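Local coordinates for tRNA threonylcarbamoyladenosine biosynthesis protein TsaB (Pseudomonas aeruginosa, PDB 5BR9), which probably takes part, as a TsaB-subfamily member of the KAE1/TsaD family, in forming the threonylcarbamoyladenosine modification of tRNA, at residues 13-18 / 45-50; 72-77 / 130-135; 111-116 / 196-201. All blocks are in the same frame, centred on the assembly; numbering follows the deposited sequence.

Interaction 1 of 3, residues 13-18 / 45-50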
loop_
_atom_site.group_PDB
_atom_site.type_symbol
_atom_site.label_atom_id
_atom_site.label_comp_id
_atom_site.label_asym_id
_atom_site.label_seq_id
_atom_site.Cartn_x
_atom_site.Cartn_y
_atom_site.Cartn_z
ATOM N N LEU A 13 -6.606 4.422 -17.042
ATOM C CA LEU A 13 -6.451 5.247 -15.845
ATOM C C LEU A 13 -4.982 5.191 -15.406
ATOM O O LEU A 13 -4.371 4.111 -15.359
ATOM C CB LEU A 13 -7.385 4.746 -14.713
ATOM C CG LEU A 13 -7.376 5.490 -13.375
ATOM C CD1 LEU A 13 -7.883 6.926 -13.569
ATOM C CD2 LEU A 13 -8.204 4.757 -12.309
ATOM N N ALA A 14 -4.420 6.355 -15.101
ATOM C CA ALA A 14 -3.029 6.449 -14.695
ATOM C C ALA A 14 -2.898 7.231 -13.397
ATOM O O ALA A 14 -3.631 8.192 -13.173
ATOM C CB ALA A 14 -2.193 7.106 -15.784
ATOM N N LEU A 15 -2.017 6.779 -12.514
ATOM C CA LEU A 15 -1.755 7.513 -11.284
ATOM C C LEU A 15 -0.288 7.431 -10.845
ATOM O O LEU A 15 0.385 6.415 -11.048
ATOM C CB LEU A 15 -2.696 7.067 -10.183
ATOM C CG LEU A 15 -2.700 5.659 -9.658
ATOM C CD1 LEU A 15 -1.610 5.534 -8.594
ATOM C CD2 LEU A 15 -4.100 5.413 -9.082
ATOM N N ASP A 16 0.208 8.514 -10.253
ATOM C CA ASP A 16 1.555 8.501 -9.731
ATOM C C ASP A 16 1.631 9.187 -8.363
ATOM O O ASP A 16 1.152 10.301 -8.182
ATOM C CB ASP A 16 2.512 9.171 -10.710
ATOM C CG ASP A 16 3.957 8.821 -10.413
ATOM O OD1 ASP A 16 4.466 7.869 -11.036
ATOM O OD2 ASP A 16 4.573 9.460 -9.538
ATOM N N THR A 17 2.250 8.497 -7.412
ATOM C CA THR A 17 2.426 8.991 -6.052
ATOM C C THR A 17 3.841 8.768 -5.562
ATOM O O THR A 17 4.084 8.692 -4.363
ATOM C CB THR A 17 1.467 8.282 -5.070
ATOM O OG1 THR A 17 1.666 6.868 -5.173
ATOM C CG2 THR A 17 0.024 8.595 -5.397
ATOM N N SER A 18 4.779 8.679 -6.493
ATOM C CA SER A 18 6.167 8.340 -6.158
ATOM C C SER A 18 6.918 9.525 -5.549
ATOM O O SER A 18 8.043 9.378 -5.050
ATOM C CB SER A 18 6.904 7.815 -7.399
ATOM O OG SER A 18 7.054 8.827 -8.385
ATOM N N GLN A 45 -4.612 9.969 1.553
ATOM C CA GLN A 45 -5.902 10.576 1.795
ATOM C C GLN A 45 -6.396 11.321 0.574
ATOM O O GLN A 45 -7.582 11.610 0.466
ATOM C CB GLN A 45 -5.833 11.521 2.989
ATOM C CG GLN A 45 -5.383 10.865 4.262
ATOM C CD GLN A 45 -4.230 11.610 4.874
ATOM O OE1 GLN A 45 -3.064 11.314 4.592
ATOM N NE2 GLN A 45 -4.542 12.607 5.697
ATOM N N ARG A 46 -5.495 11.634 -0.350
ATOM C CA ARG A 46 -5.883 12.495 -1.453
ATOM C C ARG A 46 -5.928 11.788 -2.801
ATOM O O ARG A 46 -6.502 12.322 -3.741
ATOM C CB ARG A 46 -4.957 13.708 -1.517
ATOM C CG ARG A 46 -5.382 14.816 -0.553
ATOM C CD ARG A 46 -5.760 16.116 -1.282
ATOM N NE ARG A 46 -6.431 15.897 -2.570
ATOM C CZ ARG A 46 -7.754 15.821 -2.744
ATOM N NH1 ARG A 46 -8.582 15.938 -1.705
ATOM N NH2 ARG A 46 -8.258 15.629 -3.963
ATOM N N LEU A 47 -5.356 10.590 -2.894
ATOM C CA LEU A 47 -5.291 9.884 -4.168
ATOM C C LEU A 47 -6.670 9.495 -4.712
ATOM O O LEU A 47 -7.010 9.821 -5.850
ATOM C CB LEU A 47 -4.424 8.631 -4.050
ATOM C CG LEU A 47 -4.319 7.827 -5.348
ATOM C CD1 LEU A 47 -3.730 8.709 -6.424
ATOM C CD2 LEU A 47 -3.440 6.595 -5.149
ATOM N N LEU A 48 -7.456 8.780 -3.913
ATOM C CA LEU A 48 -8.765 8.328 -4.377
ATOM C C LEU A 48 -9.753 9.475 -4.637
ATOM O O LEU A 48 -10.549 9.391 -5.561
ATOM C CB LEU A 48 -9.361 7.324 -3.398
ATOM C CG LEU A 48 -8.589 5.997 -3.431
ATOM C CD1 LEU A 48 -9.217 4.985 -2.468
ATOM C CD2 LEU A 48 -8.464 5.426 -4.850
ATOM N N PRO A 49 -9.745 10.531 -3.812
ATOM C CA PRO A 49 -10.621 11.628 -4.248
ATOM C C PRO A 49 -10.169 12.278 -5.568
ATOM O O PRO A 49 -11.017 12.738 -6.343
ATOM C CB PRO A 49 -10.551 12.629 -3.083
ATOM C CG PRO A 49 -10.175 11.796 -1.889
ATOM C CD PRO A 49 -9.284 10.703 -2.420
ATOM N N MET A 50 -8.867 12.330 -5.830
ATOM C CA MET A 50 -8.418 12.870 -7.112
ATOM C C MET A 50 -8.953 12.016 -8.260
ATOM O O MET A 50 -9.346 12.541 -9.303
ATOM C CB MET A 50 -6.900 12.963 -7.177
ATOM C CG MET A 50 -6.334 14.176 -6.455
ATOM S SD MET A 50 -4.546 14.351 -6.665
ATOM C CE MET A 50 -4.455 14.346 -8.438
#

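Interaction 2 of 3, residues 72-77 / 130-135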
loop_
_atom_site.group_PDB
_atom_site.type_symbol
_atom_site.label_atom_id
_atom_site.label_comp_id
_atom_site.label_asym_id
_atom_site.label_seq_id
_atom_site.Cartn_x
_atom_site.Cartn_y
_atom_site.Cartn_z
ATOM N N ARG A 72 5.920 2.712 -10.761
ATOM C CA ARG A 72 6.370 1.699 -9.806
ATOM C C ARG A 72 7.672 2.103 -9.119
ATOM O O ARG A 72 8.368 1.270 -8.547
ATOM C CB ARG A 72 6.536 0.346 -10.509
ATOM C CG ARG A 72 7.364 0.387 -11.800
ATOM C CD ARG A 72 8.853 0.171 -11.552
ATOM N NE ARG A 72 9.553 -0.207 -12.778
ATOM C CZ ARG A 72 10.795 0.167 -13.076
ATOM N NH1 ARG A 72 11.471 0.950 -12.244
ATOM N NH2 ARG A 72 11.360 -0.234 -14.214
ATOM N N GLY A 73 7.995 3.386 -9.170
ATOM C CA GLY A 73 9.258 3.859 -8.657
ATOM C C GLY A 73 10.283 3.875 -9.781
ATOM O O GLY A 73 9.951 3.578 -10.933
ATOM N N PRO A 74 11.538 4.196 -9.458
ATOM C CA PRO A 74 11.975 4.495 -8.093
ATOM C C PRO A 74 11.526 5.872 -7.603
ATOM O O PRO A 74 11.106 6.707 -8.402
ATOM C CB PRO A 74 13.494 4.418 -8.207
ATOM C CG PRO A 74 13.776 4.822 -9.629
ATOM C CD PRO A 74 12.644 4.283 -10.430
ATOM N N GLY A 75 11.626 6.093 -6.295
ATOM C CA GLY A 75 11.138 7.310 -5.668
ATOM C C GLY A 75 10.971 7.087 -4.177
ATOM O O GLY A 75 11.756 6.366 -3.573
ATOM N N ALA A 76 9.980 7.739 -3.579
ATOM C CA ALA A 76 9.674 7.566 -2.155
ATOM C C ALA A 76 9.082 6.188 -1.837
ATOM O O ALA A 76 8.146 5.731 -2.502
ATOM C CB ALA A 76 8.726 8.668 -1.681
ATOM N N PHE A 77 9.631 5.559 -0.800
ATOM C CA PHE A 77 9.199 4.248 -0.308
ATOM C C PHE A 77 7.694 4.177 -0.084
ATOM O O PHE A 77 6.995 3.362 -0.694
ATOM C CB PHE A 77 9.926 3.903 1.008
ATOM N N GLU A 130 23.502 7.743 -3.391
ATOM C CA GLU A 130 23.354 7.148 -4.710
ATOM C C GLU A 130 22.170 7.759 -5.449
ATOM O O GLU A 130 21.313 8.407 -4.847
ATOM C CB GLU A 130 23.163 5.636 -4.621
ATOM C CG GLU A 130 24.365 4.894 -4.044
ATOM C CD GLU A 130 24.174 3.396 -4.091
ATOM O OE1 GLU A 130 23.105 2.908 -3.656
ATOM O OE2 GLU A 130 25.097 2.711 -4.566
ATOM N N VAL A 131 22.129 7.537 -6.759
ATOM C CA VAL A 131 21.005 7.949 -7.578
ATOM C C VAL A 131 20.505 6.797 -8.414
ATOM O O VAL A 131 21.284 5.960 -8.879
ATOM C CB VAL A 131 21.369 9.158 -8.496
ATOM C CG1 VAL A 131 21.726 10.389 -7.682
ATOM C CG2 VAL A 131 22.537 8.790 -9.416
ATOM N N TYR A 132 19.198 6.797 -8.654
ATOM C CA TYR A 132 18.611 5.957 -9.661
ATOM C C TYR A 132 18.859 6.599 -11.015
ATOM O O TYR A 132 18.766 7.820 -11.147
ATOM C CB TYR A 132 17.125 5.788 -9.403
ATOM C CG TYR A 132 16.783 5.095 -8.103
ATOM C CD1 TYR A 132 17.024 3.733 -7.928
ATOM C CD2 TYR A 132 16.243 5.804 -7.039
ATOM C CE1 TYR A 132 16.700 3.090 -6.737
ATOM C CE2 TYR A 132 15.922 5.169 -5.845
ATOM C CZ TYR A 132 16.160 3.814 -5.694
ATOM O OH TYR A 132 15.834 3.189 -4.503
ATOM N N TRP A 133 19.190 5.772 -12.011
ATOM C CA TRP A 133 19.707 6.237 -13.295
ATOM C C TRP A 133 19.172 5.422 -14.468
ATOM O O TRP A 133 19.219 4.204 -14.434
ATOM C CB TRP A 133 21.233 6.178 -13.263
ATOM C CG TRP A 133 21.926 6.543 -14.540
ATOM C CD1 TRP A 133 22.388 5.680 -15.507
ATOM C CD2 TRP A 133 22.272 7.854 -14.976
ATOM N NE1 TRP A 133 23.013 6.382 -16.508
ATOM C CE2 TRP A 133 22.946 7.718 -16.217
ATOM C CE3 TRP A 133 22.087 9.137 -14.440
ATOM C CZ2 TRP A 133 23.425 8.815 -16.930
ATOM C CZ3 TRP A 133 22.558 10.229 -15.152
ATOM C CH2 TRP A 133 23.226 10.058 -16.381
ATOM N N GLY A 134 18.674 6.104 -15.502
ATOM C CA GLY A 134 18.165 5.453 -16.701
ATOM C C GLY A 134 18.146 6.413 -17.878
ATOM O O GLY A 134 17.672 7.548 -17.768
ATOM N N CYS A 135 18.706 5.974 -18.999
ATOM C CA CYS A 135 18.780 6.801 -20.181
ATOM C C CYS A 135 17.754 6.342 -21.200
ATOM O O CYS A 135 17.566 5.141 -21.415
ATOM C CB CYS A 135 20.187 6.782 -20.778
ATOM S SG CYS A 135 21.443 7.538 -19.730
#

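Interaction 3 of 3, residues 111-116 / 196-201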
loop_
_atom_site.group_PDB
_atom_site.type_symbol
_atom_site.label_atom_id
_atom_site.label_comp_id
_atom_site.label_asym_id
_atom_site.label_seq_id
_atom_site.Cartn_x
_atom_site.Cartn_y
_atom_site.Cartn_z
ATOM N N ALA A 111 10.065 15.068 -20.098
ATOM C CA ALA A 111 11.077 15.979 -20.621
ATOM C C ALA A 111 10.952 16.069 -22.149
ATOM O O ALA A 111 11.173 17.121 -22.749
ATOM C CB ALA A 111 12.467 15.541 -20.202
ATOM N N TYR A 112 10.601 14.950 -22.770
ATOM C CA TYR A 112 10.365 14.945 -24.198
ATOM C C TYR A 112 9.188 15.860 -24.546
ATOM O O TYR A 112 9.302 16.720 -25.415
ATOM C CB TYR A 112 10.101 13.529 -24.702
ATOM C CG TYR A 112 9.523 13.541 -26.097
ATOM C CD1 TYR A 112 10.283 13.994 -27.179
ATOM C CD2 TYR A 112 8.204 13.144 -26.335
ATOM C CE1 TYR A 112 9.751 14.036 -28.464
ATOM C CE2 TYR A 112 7.660 13.185 -27.633
ATOM C CZ TYR A 112 8.447 13.627 -28.685
ATOM O OH TYR A 112 7.936 13.666 -29.962
ATOM N N ARG A 113 8.067 15.690 -23.847
ATOM C CA ARG A 113 6.880 16.489 -24.123
ATOM C C ARG A 113 7.115 17.981 -23.882
ATOM O O ARG A 113 6.654 18.825 -24.655
ATOM C CB ARG A 113 5.695 16.011 -23.277
ATOM C CG ARG A 113 4.432 16.844 -23.446
ATOM C CD ARG A 113 3.271 16.263 -22.654
ATOM N NE ARG A 113 3.571 16.096 -21.226
ATOM C CZ ARG A 113 3.502 17.078 -20.332
ATOM N NH1 ARG A 113 3.158 18.302 -20.717
ATOM N NH2 ARG A 113 3.772 16.837 -19.057
ATOM N N GLU A 114 7.847 18.308 -22.825
ATOM C CA GLU A 114 7.998 19.706 -22.426
ATOM C C GLU A 114 9.189 20.443 -23.066
ATOM O O GLU A 114 9.093 21.626 -23.345
ATOM C CB GLU A 114 8.113 19.790 -20.904
ATOM C CG GLU A 114 6.821 19.559 -20.155
ATOM C CD GLU A 114 6.970 19.775 -18.641
ATOM O OE1 GLU A 114 8.035 20.251 -18.191
ATOM O OE2 GLU A 114 5.998 19.521 -17.902
ATOM N N GLN A 115 10.305 19.749 -23.271
ATOM C CA GLN A 115 11.534 20.378 -23.770
ATOM C C GLN A 115 11.823 19.981 -25.200
ATOM O O GLN A 115 12.696 20.557 -25.834
ATOM C CB GLN A 115 12.752 19.980 -22.924
ATOM C CG GLN A 115 12.630 20.257 -21.452
ATOM C CD GLN A 115 12.381 21.715 -21.165
ATOM O OE1 GLN A 115 12.873 22.593 -21.871
ATOM N NE2 GLN A 115 11.601 21.985 -20.126
ATOM N N GLY A 116 11.115 18.962 -25.681
ATOM C CA GLY A 116 11.365 18.376 -26.986
ATOM C C GLY A 116 12.620 17.517 -27.058
ATOM O O GLY A 116 13.035 17.119 -28.142
ATOM N N ALA A 196 1.415 12.124 -14.202
ATOM C CA ALA A 196 0.521 11.066 -14.674
ATOM C C ALA A 196 0.170 11.206 -16.158
ATOM O O ALA A 196 -0.105 10.210 -16.837
ATOM C CB ALA A 196 -0.741 11.042 -13.841
ATOM N N GLU A 197 0.180 12.434 -16.664
ATOM C CA GLU A 197 -0.067 12.661 -18.093
ATOM C C GLU A 197 0.937 11.899 -18.969
ATOM O O GLU A 197 0.586 11.317 -20.001
ATOM C CB GLU A 197 -0.022 14.149 -18.423
ATOM C CG GLU A 197 -0.142 14.426 -19.912
ATOM C CD GLU A 197 -0.171 15.902 -20.253
ATOM O OE1 GLU A 197 -0.078 16.742 -19.333
ATOM O OE2 GLU A 197 -0.290 16.219 -21.454
ATOM N N ASP A 198 2.196 11.901 -18.554
ATOM C CA ASP A 198 3.236 11.228 -19.324
ATOM C C ASP A 198 3.277 9.734 -19.000
ATOM O O ASP A 198 3.616 8.912 -19.864
ATOM C CB ASP A 198 4.577 11.913 -19.073
ATOM C CG ASP A 198 4.497 13.406 -19.347
ATOM O OD1 ASP A 198 4.350 13.789 -20.536
ATOM O OD2 ASP A 198 4.530 14.194 -18.377
ATOM N N LEU A 199 2.887 9.386 -17.774
ATOM C CA LEU A 199 2.642 7.987 -17.421
ATOM C C LEU A 199 1.570 7.406 -18.340
ATOM O O LEU A 199 1.703 6.291 -18.840
ATOM C CB LEU A 199 2.203 7.864 -15.965
ATOM C CG LEU A 199 1.583 6.531 -15.528
ATOM C CD1 LEU A 199 2.569 5.419 -15.711
ATOM C CD2 LEU A 199 1.179 6.617 -14.062
ATOM N N LEU A 200 0.522 8.193 -18.571
ATOM C CA LEU A 200 -0.587 7.810 -19.444
ATOM C C LEU A 200 -0.110 7.554 -20.881
ATOM O O LEU A 200 -0.492 6.559 -21.495
ATOM C CB LEU A 200 -1.671 8.894 -19.414
ATOM C CG LEU A 200 -2.971 8.583 -20.146
ATOM C CD1 LEU A 200 -3.678 7.375 -19.539
ATOM C CD2 LEU A 200 -3.888 9.810 -20.122
ATOM N N SER A 201 0.751 8.420 -21.405
ATOM C CA SER A 201 1.360 8.185 -22.720
ATOM C C SER A 201 2.068 6.828 -22.785
ATOM O O SER A 201 1.823 6.016 -23.697
ATOM C CB SER A 201 2.361 9.292 -23.056
ATOM O OG SER A 201 1.717 10.554 -23.055
#

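Interaction 1 of 3, residues 13-18 / 45-50
Leu-47 turns its two methyl groups to the side chains of Leu-15 and Thr-17, and these three residues make the whole contact. Leu-47 CD1 meets the methyl of Thr-17, with Thr-17 CG2 3.9 Å away. The other branch is shared: Leu-47 CD2 is 4.0 Å from both Leu-15 CD1 and Thr-17 CG2. With CG anti to the backbone N (chi1 179°), Leu-47 reaches the strand and crosses both partners at about a right angle. The threonine turns its two branches to different tasks, CG2 to the leucine and OG1 to a hydrogen bond with the carbonyl oxygen of Gly-79, so its hydroxyl is satisfied within this apolar layer.

Strand 12-16 is central in its five-stranded mixed sheet, and helix 43-58 packs over one face of it, as expected for the first half of the actin-like ATPase fold. Around this layer, Ala-83 and Val-87 of helix 77-94 touch Leu-15, and Cys-22 of the adjacent strand touches both Thr-17 and Leu-47. At the end of the strand, Asp-16 OD2 closes an Asx turn by accepting from Ser-18 N at 3.2 Å, above the carboxylate plane, and it also takes a bond from Ser-18 OG through its syn lone pair. Farther out, Leu-48 packs against Phe-92 of the second subunit.

Interaction 2 of 3, residues 72-77 / 130-135
Pro-74 and Tyr-132 form the point of nearest backbone approach, their CA atoms 7.0 Å apart, where a loop with a cis peptide bond between Gly-73 and Pro-74 comes up to strand 131-139. No hydrogen bond links the two segments; a proline-on-tyrosine CH-pi contact carries the approach. Pro-74 CB sits over the centre of the phenol ring, 3.3 Å from the Tyr-132 centroid and only 11° off the ring normal. Its nearest single atom is Tyr-132 CD2, also 3.3 Å from Pro-74 CB, so the packing here is tight. The neighbouring carbon of the pyrrolidine ring reaches back toward the root of the tyrosine, Pro-74 CG lying 3.4 Å from Tyr-132 CG and 3.5 Å from Tyr-132 CB. The two side chains run antiparallel as they overlap. Tyr-132 holds its ring anti to its own carbonyl carbon (chi1 -63°), which carries the ring across to the loop. Gly-75 N comes no closer than 4.4 Å to Tyr-132 CE2 and adds little.

The loop follows strand 67-71 of one sheet and leads into helix 77-94, with Ala-76 at its N-cap position, whereas Tyr-132 belongs to the other sheet; the contact therefore bridges the two halves of an actin-like ATPase fold. Gly-73 N is held by Asp-103 OD1, and Arg-72 forms a salt bridge with Glu-149, a second link between the halves. Tyr-132 also packs on Val-151 and Ala-126. Because the bridge between Pro-74 and Tyr-132 rests on dispersion and the weak attraction of C-H bonds to a pi face, its strength depends on close fit rather than on directional polar bonds.

Interaction 3 of 3, residues 111-116 / 196-201
Arg-113 and Asp-198 lock two helices together through a side-on, two-nitrogen grip at the point where their CA atoms come within 8.0 Å. Arg-113 NE donates to Asp-198 OD1 over a short 2.5 Å, and Arg-113 NH2 to Asp-198 OD2 over 2.8 Å. Both bonds are almost straight and enter the syn lone pairs of the carboxylate, whose plane lies only 11° from that of the guanidinium. This paired hold fixes the rotation of both groups. The arginine chain runs outward in extended form and then bends at its third torsion (chi3 56°), and this bend brings NE and NH2 round to face the aspartate.

The other acid is held much more loosely. Glu-197 stacks its carboxylate over one guanidinium face, the planes 13° apart, with Glu-197 OE1 3.7 Å from Arg-113 CZ. Its long salt bridge, 3.8 Å from Glu-197 OE1 to Arg-113 NH1, rests on charge alone, since no N-H points at the oxygen. Glu-114 adds another long ion pair, its OE2 3.7 Å from Arg-113 NH2, and is also bound by Arg-110. One arginine thus serves three acids, which would probably moderate their mutual repulsion. Among these acids the tightly held Asp-198 is buried, whereas Glu-197 and Glu-114 are partly exposed; Arg-113 itself is exposed.

Helix 103-115 ends here, and its Ala-111 packs on Phe-169 of strand 168-171 in the second sheet. Helix 196-208 turns Leu-199 and Leu-200 onto Ala-14 of strand 12-16 in the first sheet, so the two helices meet between the sheets, each touching a different one.

Interaction 1 is core packing: three buried residues meet through methyl groups alone. Interaction 2 is a surface contact of proline with an aromatic face, and interaction 3, partly buried, relies on charge. The first joins a strand and a helix of one half of the fold, whereas the other two belong to the meeting of the halves, on opposite sides of the chain's centre and about 17 Å apart between centres. Strand 12-16 and the turn after it connect all three: Ser-18 O probably accepts a hydrogen bond from Ala-76 N of interaction 2, and Ala-14 and Leu-15 pack against Leu-199 of interaction 3.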